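Local coordinates for protein beta-galacturonidase (Eisenbergiella tayi, PDB 6NCX) that probably hydrolyses terminal beta-linked uronic acid residues, galacturonate among them, as a family 2 glycoside hydrolase, and binds alpha-D-galacturonate in its TIM-barrel domain, at residues V128-Q133 with D519-S524; H335-S340 with I375-A380. All coordinates share one frame; numbering follows the deposited sequence.

Contact 1. Residues V128-Q133 with D519-S524; sequences VPNDYQ and DSWFGS. With ADA (alpha-D-galactopyranuronic acid), chain I.
A contact between a loop and a short 3-10 segment at the sugar pocket, made by van der Waals and CH-pi packing, sets Trp521 of the TIM-barrel domain against Asn130 and Asp131 of the N-terminal beta domain. Asp131 CB sits over the six-membered ring, 3.7 Å from its centroid and 11° off the ring normal. The peptide of Asn130 covers the same face nearer its rim, where Asn130 CA lies 3.4 Å from Trp521 NE1. Asn130 OD1 approaches Trp521 CZ2 at 3.7 Å and also accepts a hydrogen bond from Asp131 N (2.9 Å). With CG swung away from its own backbone N (chi1 -166°), the carboxylate of Asp131, a galacturonate-binding residue, is nearly parallel to the indole, their planes 12° apart. OD2 forms a salt bridge with Arg525 and OD1 a hydrogen bond with Asn530, both sugar-binding residues. Farther out, Pro129 CB rests on Ser520 OG. Replacing Trp521 with alanine would probably open a gap beneath Asp131 CB, leaving its carboxylate to Arg525 and Asn530 alone. Residues 128-133 run between strands 109-117 and 142-146, while residues 519-524 link strands 515-516 and 529-530, with Phe522 turned to Trp433 and Lys481 of the second subunit.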
loop_
_atom_site.group_PDB
_atom_site.type_symbol
_atom_site.label_atom_id
_atom_site.label_comp_id
_atom_site.label_asym_id
_atom_site.label_seq_id
_atom_site.Cartn_x
_atom_site.Cartn_y
_atom_site.Cartn_z
ATOM N N VAL C 128 -25.062 -6.396 -19.158
ATOM C CA VAL C 128 -25.569 -7.266 -18.093
ATOM C C VAL C 128 -24.551 -7.239 -16.952
ATOM O O VAL C 128 -23.429 -6.757 -17.171
ATOM C CB VAL C 128 -25.785 -8.697 -18.612
ATOM C CG1 VAL C 128 -26.834 -8.730 -19.739
ATOM C CG2 VAL C 128 -24.454 -9.265 -19.082
ATOM N N PRO C 129 -24.872 -7.717 -15.739
ATOM C CA PRO C 129 -23.834 -7.808 -14.693
ATOM C C PRO C 129 -22.708 -8.707 -15.178
ATOM O O PRO C 129 -22.932 -9.858 -15.564
ATOM C CB PRO C 129 -24.580 -8.409 -13.491
ATOM C CG PRO C 129 -26.050 -8.082 -13.747
ATOM C CD PRO C 129 -26.198 -8.147 -15.242
ATOM N N ASN C 130 -21.495 -8.165 -15.204
ATOM C CA ASN C 130 -20.420 -8.842 -15.918
ATOM C C ASN C 130 -19.077 -8.417 -15.343
ATOM O O ASN C 130 -18.998 -7.536 -14.480
ATOM C CB ASN C 130 -20.487 -8.558 -17.424
ATOM C CG ASN C 130 -20.113 -9.773 -18.264
ATOM O OD1 ASN C 130 -19.480 -10.698 -17.778
ATOM N ND2 ASN C 130 -20.511 -9.769 -19.528
ATOM N N ASP C 131 -18.011 -9.049 -15.866
ATOM C CA ASP C 131 -16.623 -8.876 -15.438
ATOM C C ASP C 131 -16.005 -7.618 -16.058
ATOM O O ASP C 131 -14.819 -7.579 -16.409
ATOM C CB ASP C 131 -15.828 -10.130 -15.798
ATOM C CG ASP C 131 -14.494 -10.190 -15.111
ATOM O OD1 ASP C 131 -13.562 -10.765 -15.694
ATOM O OD2 ASP C 131 -14.367 -9.658 -13.990
ATOM N N TYR C 132 -16.836 -6.595 -16.195
ATOM C CA TYR C 132 -16.481 -5.250 -16.606
ATOM C C TYR C 132 -17.700 -4.389 -16.304
ATOM O O TYR C 132 -18.835 -4.878 -16.325
ATOM C CB TYR C 132 -16.072 -5.177 -18.099
ATOM C CG TYR C 132 -17.171 -5.533 -19.083
ATOM C CD1 TYR C 132 -17.446 -6.866 -19.409
ATOM C CD2 TYR C 132 -17.962 -4.535 -19.674
ATOM C CE1 TYR C 132 -18.478 -7.189 -20.309
ATOM C CE2 TYR C 132 -18.996 -4.858 -20.561
ATOM C CZ TYR C 132 -19.243 -6.182 -20.873
ATOM O OH TYR C 132 -20.253 -6.501 -21.751
ATOM N N GLN C 133 -17.456 -3.125 -15.984
ATOM C CA GLN C 133 -18.525 -2.238 -15.558
ATOM C C GLN C 133 -19.307 -1.745 -16.767
ATOM O O GLN C 133 -18.738 -1.502 -17.836
ATOM C CB GLN C 133 -17.936 -1.060 -14.779
ATOM C CG GLN C 133 -18.925 0.043 -14.421
ATOM C CD GLN C 133 -19.892 -0.366 -13.328
ATOM O OE1 GLN C 133 -20.729 -1.246 -13.512
ATOM N NE2 GLN C 133 -19.779 0.276 -12.182
ATOM N N ASP C 519 -20.470 -5.457 -9.134
ATOM C CA ASP C 519 -20.430 -5.891 -7.734
ATOM C C ASP C 519 -20.714 -7.377 -7.580
ATOM O O ASP C 519 -20.176 -8.014 -6.667
ATOM C CB ASP C 519 -21.441 -5.116 -6.882
ATOM C CG ASP C 519 -21.157 -3.625 -6.825
ATOM O OD1 ASP C 519 -22.060 -2.852 -7.179
ATOM O OD2 ASP C 519 -20.049 -3.218 -6.431
ATOM N N SER C 520 -21.568 -7.951 -8.430
ATOM C CA SER C 520 -21.894 -9.367 -8.256
ATOM C C SER C 520 -20.686 -10.278 -8.459
ATOM O O SER C 520 -20.710 -11.424 -8.010
ATOM C CB SER C 520 -23.043 -9.787 -9.200
ATOM O OG SER C 520 -22.776 -9.436 -10.545
ATOM N N TRP C 521 -19.629 -9.801 -9.110
ATOM C CA TRP C 521 -18.434 -10.605 -9.363
ATOM C C TRP C 521 -17.407 -10.557 -8.235
ATOM O O TRP C 521 -16.308 -11.098 -8.403
ATOM C CB TRP C 521 -17.781 -10.156 -10.675
ATOM C CG TRP C 521 -18.479 -10.708 -11.846
ATOM C CD1 TRP C 521 -19.732 -10.418 -12.234
ATOM C CD2 TRP C 521 -17.970 -11.675 -12.773
ATOM N NE1 TRP C 521 -20.048 -11.128 -13.362
ATOM C CE2 TRP C 521 -18.981 -11.910 -13.717
ATOM C CE3 TRP C 521 -16.751 -12.362 -12.901
ATOM C CZ2 TRP C 521 -18.822 -12.816 -14.787
ATOM C CZ3 TRP C 521 -16.590 -13.256 -13.972
ATOM C CH2 TRP C 521 -17.617 -13.473 -14.890
ATOM N N PHE C 522 -17.744 -9.939 -7.093
ATOM C CA PHE C 522 -16.764 -9.679 -6.034
ATOM C C PHE C 522 -16.152 -10.961 -5.463
ATOM O O PHE C 522 -15.067 -10.914 -4.877
ATOM C CB PHE C 522 -17.422 -8.896 -4.888
ATOM C CG PHE C 522 -18.087 -9.792 -3.895
ATOM C CD1 PHE C 522 -19.359 -10.303 -4.155
ATOM C CD2 PHE C 522 -17.414 -10.207 -2.747
ATOM C CE1 PHE C 522 -19.958 -11.177 -3.276
ATOM C CE2 PHE C 522 -18.020 -11.086 -1.871
ATOM C CZ PHE C 522 -19.295 -11.574 -2.152
ATOM N N GLY C 523 -16.854 -12.095 -5.554
ATOM C CA GLY C 523 -16.383 -13.299 -4.881
ATOM C C GLY C 523 -15.073 -13.811 -5.451
ATOM O O GLY C 523 -14.199 -14.271 -4.715
ATOM N N SER C 524 -14.906 -13.699 -6.762
ATOM C CA SER C 524 -13.704 -14.125 -7.457
ATOM C C SER C 524 -12.883 -12.955 -7.970
ATOM O O SER C 524 -12.021 -13.161 -8.824
ATOM C CB SER C 524 -14.081 -15.007 -8.640
ATOM O OG SER C 524 -14.909 -14.270 -9.527
HETATM C C1 ADA I . -12.517 -14.561 -19.861
HETATM C C2 ADA I . -13.166 -13.247 -20.354
HETATM C C3 ADA I . -12.602 -11.995 -19.793
HETATM C C4 ADA I . -12.160 -12.093 -18.375
HETATM C C5 ADA I . -11.335 -13.361 -18.121
HETATM C C6 ADA I . -10.913 -13.541 -16.661
HETATM O O1 ADA I . -11.363 -14.893 -20.597
HETATM O O2 ADA I . -13.142 -13.229 -21.753
HETATM O O3 ADA I . -13.533 -10.946 -19.938
HETATM O O4 ADA I . -13.277 -12.119 -17.518
HETATM O O5 ADA I . -12.131 -14.532 -18.459
HETATM O O6B ADA I . -10.313 -12.634 -16.024
HETATM O O6A ADA I . -11.181 -14.635 -16.105
#

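Contact 2. Residues H335-S340 with I375-A380. With ADA (alpha-D-galactopyranuronic acid), chain I.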
loop_
_atom_site.group_PDB
_atom_site.type_symbol
_atom_site.label_atom_id
_atom_site.label_comp_id
_atom_site.label_asym_id
_atom_site.label_seq_id
_atom_site.Cartn_x
_atom_site.Cartn_y
_atom_site.Cartn_z
ATOM N N HIS C 335 -19.975 -6.148 -29.063
ATOM C CA HIS C 335 -20.114 -6.086 -27.611
ATOM C C HIS C 335 -20.789 -7.348 -27.109
ATOM O O HIS C 335 -22.001 -7.517 -27.277
ATOM C CB HIS C 335 -20.917 -4.867 -27.171
ATOM C CG HIS C 335 -21.136 -4.823 -25.693
ATOM N ND1 HIS C 335 -22.234 -4.224 -25.113
ATOM C CD2 HIS C 335 -20.395 -5.320 -24.674
ATOM C CE1 HIS C 335 -22.160 -4.357 -23.800
ATOM N NE2 HIS C 335 -21.051 -5.014 -23.507
ATOM N N ALA C 336 -20.009 -8.218 -26.472
ATOM C CA ALA C 336 -20.507 -9.445 -25.853
ATOM C C ALA C 336 -19.353 -10.144 -25.138
ATOM O O ALA C 336 -18.242 -10.231 -25.679
ATOM C CB ALA C 336 -21.141 -10.386 -26.891
ATOM N N ARG C 337 -19.630 -10.647 -23.932
ATOM C CA ARG C 337 -18.646 -11.373 -23.122
ATOM C C ARG C 337 -19.359 -12.443 -22.313
ATOM O O ARG C 337 -20.164 -12.111 -21.437
ATOM C CB ARG C 337 -17.889 -10.446 -22.164
ATOM C CG ARG C 337 -16.820 -11.188 -21.364
ATOM C CD ARG C 337 -16.654 -10.639 -19.968
ATOM N NE ARG C 337 -16.011 -11.634 -19.121
ATOM C CZ ARG C 337 -16.640 -12.694 -18.602
ATOM N NH1 ARG C 337 -17.931 -12.883 -18.837
ATOM N NH2 ARG C 337 -15.983 -13.568 -17.855
ATOM N N GLY C 338 -19.049 -13.710 -22.584
ATOM C CA GLY C 338 -19.463 -14.778 -21.693
ATOM C C GLY C 338 -20.963 -14.957 -21.560
ATOM O O GLY C 338 -21.429 -15.459 -20.531
ATOM N N LEU C 339 -21.739 -14.584 -22.573
ATOM C CA LEU C 339 -23.184 -14.754 -22.479
ATOM C C LEU C 339 -23.547 -16.238 -22.604
ATOM O O LEU C 339 -23.047 -16.942 -23.487
ATOM C CB LEU C 339 -23.875 -13.901 -23.551
ATOM C CG LEU C 339 -23.636 -12.393 -23.335
ATOM C CD1 LEU C 339 -24.159 -11.527 -24.462
ATOM C CD2 LEU C 339 -24.209 -11.904 -21.992
ATOM N N SER C 340 -24.382 -16.730 -21.691
ATOM C CA SER C 340 -24.788 -18.131 -21.763
ATOM C C SER C 340 -25.746 -18.351 -22.943
ATOM O O SER C 340 -26.197 -17.400 -23.594
ATOM C CB SER C 340 -25.454 -18.567 -20.455
ATOM O OG SER C 340 -26.666 -17.857 -20.237
ATOM N N ILE C 375 -16.254 -11.615 -32.779
ATOM C CA ILE C 375 -17.637 -11.649 -32.324
ATOM C C ILE C 375 -17.717 -12.483 -31.055
ATOM O O ILE C 375 -16.872 -13.343 -30.797
ATOM C CB ILE C 375 -18.637 -12.218 -33.380
ATOM C CG1 ILE C 375 -18.326 -13.676 -33.732
ATOM C CG2 ILE C 375 -18.698 -11.360 -34.617
ATOM C CD1 ILE C 375 -19.490 -14.376 -34.458
ATOM N N LEU C 376 -18.746 -12.195 -30.254
ATOM C CA LEU C 376 -19.273 -13.104 -29.235
ATOM C C LEU C 376 -18.166 -13.741 -28.386
ATOM O O LEU C 376 -18.054 -14.963 -28.283
ATOM C CB LEU C 376 -20.149 -14.178 -29.888
ATOM C CG LEU C 376 -21.394 -13.623 -30.592
ATOM C CD1 LEU C 376 -22.221 -14.721 -31.271
ATOM C CD2 LEU C 376 -22.247 -12.813 -29.616
ATOM N N ASN C 377 -17.344 -12.882 -27.771
ATOM C CA ASN C 377 -16.315 -13.355 -26.847
ATOM C C ASN C 377 -16.855 -14.341 -25.810
ATOM O O ASN C 377 -17.642 -13.973 -24.925
ATOM C CB ASN C 377 -15.643 -12.181 -26.118
ATOM C CG ASN C 377 -14.676 -12.657 -25.040
ATOM O OD1 ASN C 377 -13.514 -13.002 -25.315
ATOM N ND2 ASN C 377 -15.161 -12.708 -23.811
ATOM N N GLU C 378 -16.429 -15.603 -25.923
ATOM C CA GLU C 378 -16.742 -16.653 -24.950
ATOM C C GLU C 378 -18.245 -16.908 -24.800
ATOM O O GLU C 378 -18.706 -17.280 -23.717
ATOM C CB GLU C 378 -16.139 -16.339 -23.580
ATOM C CG GLU C 378 -14.622 -16.433 -23.495
ATOM C CD GLU C 378 -14.135 -16.641 -22.057
ATOM O OE1 GLU C 378 -14.906 -16.370 -21.107
ATOM O OE2 GLU C 378 -12.989 -17.099 -21.878
ATOM N N CYS C 379 -19.031 -16.758 -25.869
ATOM C CA CYS C 379 -20.436 -17.127 -25.774
ATOM C C CYS C 379 -20.618 -18.628 -26.056
ATOM O O CYS C 379 -19.649 -19.378 -26.186
ATOM C CB CYS C 379 -21.273 -16.225 -26.671
ATOM S SG CYS C 379 -21.165 -14.508 -26.111
ATOM N N ALA C 380 -21.875 -19.089 -26.129
ATOM C CA ALA C 380 -22.197 -20.521 -26.076
ATOM C C ALA C 380 -22.040 -21.199 -27.442
ATOM O O ALA C 380 -22.980 -21.754 -28.017
ATOM C CB ALA C 380 -23.604 -20.718 -25.527
HETATM C C1 ADA I . -12.517 -14.561 -19.861
HETATM C C2 ADA I . -13.166 -13.247 -20.354
HETATM C C3 ADA I . -12.602 -11.995 -19.793
HETATM C C4 ADA I . -12.160 -12.093 -18.375
HETATM C C5 ADA I . -11.335 -13.361 -18.121
HETATM C C6 ADA I . -10.913 -13.541 -16.661
HETATM O O1 ADA I . -11.363 -14.893 -20.597
HETATM O O2 ADA I . -13.142 -13.229 -21.753
HETATM O O3 ADA I . -13.533 -10.946 -19.938
HETATM O O4 ADA I . -13.277 -12.119 -17.518
HETATM O O5 ADA I . -12.131 -14.532 -18.459
HETATM O O6B ADA I . -10.313 -12.634 -16.024
HETATM O O6A ADA I . -11.181 -14.635 -16.105
HETATM O O HOH W 1 -17.323 -10.148 -28.436
#
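Two irregular loops run side by side through Arg337 and Asn377, fastened by a nearly straight hydrogen bond from Gly338 N to Asn377 O (2.7 Å, 169° at the hydrogen), while Leu376 to Cys379 form a type II beta turn. The backbones also meet through CA-H...O contacts, Gly338 CA to Glu378 O and Cys379 CA to Leu339 O. Water 1 bridges the loops away from the sugar, accepting from Asn377 N and probably donating to Ala336 O, though it has more acceptors in reach than protons. Arg337 and Asn377 extend alongside each other toward the galacturonate, Arg337 CG 3.3 Å from Asn377 ND2, their guanidinium and amide planes 56° apart. Both have CG anti to the backbone N, and a bend at chi2 in Arg337 completes its path to the sugar. These loops follow neighbouring parallel strands, 329-333 and 370-374, of the TIM barrel, and thus lie at the C-terminal ends of the strands, where such barrels hold their active sites. Arg337 NE donates to both ADA O3 (2.7 Å) and ADA O4, and NH2 adds a second bond to O4 at 3.1 Å, so two nitrogens grip one hydroxyl oxygen. Asn377 ND2 donates to ADA O2 at 2.9 Å with a 163° angle; its OD1 is held by Arg309 and Asn428, which fixes the amide's rotation. Glu378 OE1 lies against ADA C1, 3.2 Å away. Behind the pocket, Cys379 SG packs on Leu339 CB and accepts a weak bond from Leu339 N, and Ala336 CB meets Leu376 CD2 at 3.8 Å.

From the N terminus, the chain first passes residues 128-133 in the beta domain, then crosses the immunoglobulin-like sandwich into the TIM barrel. There contact 2 closes a short loop of 34 residues, which include helices 341-344 and 349-364 and strand 370-374, between the loops after strands 329-333 and 370-374. Contact 1 closes only at residues 519-524, so its 385-residue excursion encloses contact 2 entirely and brings a late loop of the barrel back against the N-terminal domain. The contacts' centres lie 15 Å apart, yet they touch directly: Trp521 CH2 packs 3.4 Å from Arg337 NH2, and Asn130 ND2 probably bonds to Arg337 O at 3.0 Å. Both reach the same galacturonate, joining the two domains around one sugar.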